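Local atomic coordinates of FACT-Spt16 (Cicer arietinum, PDB entry 5CE6), a protein that forms part of the FACT histone chaperone complex and, through its N-terminal domain, probably helps to bind histones H3-H4 during transcription. Residues S135-I140 against A174-N179. Residues are numbered along the deposited sequence; the frame is centred on the assembly and turned at random.
Sequences SMDAII and AEKLKN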
loop_
_atom_site.group_PDB
_atom_site.type_symbol
_atom_site.label_atom_id
_atom_site.label_comp_id
_atom_site.label_asym_id
_atom_site.label_seq_id
_atom_site.Cartn_x
_atom_site.Cartn_y
_atom_site.Cartn_z
ATOM N N SER A 135 -25.185 -17.336 -14.733
ATOM C CA SER A 135 -25.343 -16.277 -13.741
ATOM C C SER A 135 -24.741 -14.958 -14.213
ATOM O O SER A 135 -25.274 -13.894 -13.923
ATOM C CB SER A 135 -24.742 -16.688 -12.397
ATOM O OG SER A 135 -25.498 -17.732 -11.810
ATOM N N MET A 136 -23.632 -15.025 -14.944
ATOM C CA MET A 136 -23.043 -13.813 -15.498
ATOM C C MET A 136 -23.996 -13.176 -16.506
ATOM O O MET A 136 -24.159 -11.955 -16.522
ATOM C CB MET A 136 -21.691 -14.107 -16.147
ATOM C CG MET A 136 -20.679 -14.748 -15.216
ATOM S SD MET A 136 -19.075 -14.995 -16.029
ATOM C CE MET A 136 -18.180 -15.873 -14.753
ATOM N N ASP A 137 -24.633 -14.004 -17.336
ATOM C CA ASP A 137 -25.606 -13.507 -18.305
ATOM C C ASP A 137 -26.789 -12.833 -17.607
ATOM O O ASP A 137 -27.284 -11.804 -18.063
ATOM C CB ASP A 137 -26.115 -14.641 -19.206
ATOM C CG ASP A 137 -25.046 -15.176 -20.143
ATOM O OD1 ASP A 137 -24.044 -14.472 -20.375
ATOM O OD2 ASP A 137 -25.218 -16.306 -20.654
ATOM N N ALA A 138 -27.242 -13.421 -16.505
ATOM C CA ALA A 138 -28.355 -12.855 -15.744
ATOM C C ALA A 138 -27.971 -11.496 -15.159
ATOM O O ALA A 138 -28.744 -10.538 -15.220
ATOM C CB ALA A 138 -28.779 -13.802 -14.645
ATOM N N ILE A 139 -26.778 -11.426 -14.583
ATOM C CA ILE A 139 -26.269 -10.171 -14.036
ATOM C C ILE A 139 -26.176 -9.103 -15.131
ATOM O O ILE A 139 -26.574 -7.951 -14.930
ATOM C CB ILE A 139 -24.890 -10.360 -13.357
ATOM C CG1 ILE A 139 -25.009 -11.285 -12.145
ATOM C CG2 ILE A 139 -24.317 -9.028 -12.942
ATOM C CD1 ILE A 139 -23.709 -11.479 -11.386
ATOM N N ILE A 140 -25.662 -9.498 -16.292
ATOM C CA ILE A 140 -25.535 -8.589 -17.426
ATOM C C ILE A 140 -26.903 -8.095 -17.919
ATOM O O ILE A 140 -27.059 -6.920 -18.264
ATOM C CB ILE A 140 -24.680 -9.226 -18.554
ATOM C CG1 ILE A 140 -23.198 -9.216 -18.152
ATOM C CG2 ILE A 140 -24.877 -8.494 -19.873
ATOM C CD1 ILE A 140 -22.382 -10.375 -18.716
ATOM N N ALA A 174 -14.625 -11.222 -17.709
ATOM C CA ALA A 174 -14.014 -10.164 -18.501
ATOM C C ALA A 174 -14.405 -10.299 -19.966
ATOM O O ALA A 174 -14.670 -9.300 -20.640
ATOM C CB ALA A 174 -12.500 -10.183 -18.345
ATOM N N GLU A 175 -14.459 -11.539 -20.453
ATOM C CA GLU A 175 -14.844 -11.799 -21.838
ATOM C C GLU A 175 -16.308 -11.453 -22.078
ATOM O O GLU A 175 -16.663 -10.917 -23.127
ATOM C CB GLU A 175 -14.567 -13.259 -22.222
ATOM C CG GLU A 175 -14.852 -13.573 -23.688
ATOM C CD GLU A 175 -13.972 -14.685 -24.245
ATOM O OE1 GLU A 175 -13.572 -15.582 -23.469
ATOM O OE2 GLU A 175 -13.678 -14.653 -25.461
ATOM N N LYS A 176 -17.155 -11.749 -21.095
ATOM C CA LYS A 176 -18.580 -11.461 -21.208
ATOM C C LYS A 176 -18.893 -9.964 -21.128
ATOM O O LYS A 176 -19.813 -9.480 -21.793
ATOM C CB LYS A 176 -19.374 -12.237 -20.151
ATOM C CG LYS A 176 -19.509 -13.724 -20.469
ATOM C CD LYS A 176 -20.479 -14.431 -19.529
ATOM C CE LYS A 176 -20.766 -15.866 -19.980
ATOM N NZ LYS A 176 -21.552 -15.924 -21.235
ATOM N N LEU A 177 -18.139 -9.240 -20.307
ATOM C CA LEU A 177 -18.256 -7.782 -20.263
ATOM C C LEU A 177 -17.790 -7.197 -21.588
ATOM O O LEU A 177 -18.467 -6.357 -22.183
ATOM C CB LEU A 177 -17.432 -7.192 -19.113
ATOM C CG LEU A 177 -18.170 -6.950 -17.798
ATOM C CD1 LEU A 177 -17.270 -6.260 -16.796
ATOM C CD2 LEU A 177 -19.423 -6.126 -18.037
ATOM N N LYS A 178 -16.627 -7.654 -22.040
ATOM C CA LYS A 178 -16.061 -7.210 -23.303
ATOM C C LYS A 178 -17.064 -7.384 -24.438
ATOM O O LYS A 178 -17.280 -6.471 -25.240
ATOM C CB LYS A 178 -14.785 -7.996 -23.613
ATOM N N ASN A 179 -17.688 -8.557 -24.485
ATOM C CA ASN A 179 -18.590 -8.908 -25.581
ATOM C C ASN A 179 -20.006 -8.340 -25.444
ATOM O O ASN A 179 -20.804 -8.420 -26.376
ATOM C CB ASN A 179 -18.623 -10.427 -25.783
ATOM C CG ASN A 179 -17.286 -10.981 -26.259
ATOM O OD1 ASN A 179 -16.508 -10.281 -26.912
ATOM N ND2 ASN A 179 -17.013 -12.241 -25.933
#
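Lys176 reaches across from helix 168-179 to Asp137 on helix 133-145 and illustrates how a long aliphatic chain can cover apolar neighbours while carrying its charge to a partly exposed carboxylate. Its NZ donates to Asp137 OD1 at 3.0 Å, a hydrogen bond within a salt bridge. The ammonium comes to the syn side of that oxygen, 22° out of the carboxylate plane, and favours one oxygen: Asp137 OD2 lies 3.7 Å from NZ. Extended as far as CE, the lysine chain bends only at its last torsion (chi4 -69°), which turns NZ toward the acid. The methylenes nearer the backbone serve the apolar part of the contact. Lys176 CD packs against Met136 CB at 3.6 Å and also touches its sulfur, while CD1 of Ile140 meets Lys176 CB at 3.8 Å; both side chains cross the lysine at about a right angle. Helical bonds pair Ile140 N with Met136 O and Lys178 N with Ala174 O, while Leu177 O is hydrogen-bonded to Ser180 OG. Met136 continues onto Leu169, Leu172 and Trp173, and Ile140 onto Trp173 and Phe182. Ile139 packs on strands 93-98 and 120-125. With segment axes 10.7 Å apart and 37° from parallel, this helix pair against a mixed beta-sheet belongs to the alpha/beta N-terminal lobe of Spt16, probably similar in fold to aminopeptidase P N-terminal domains.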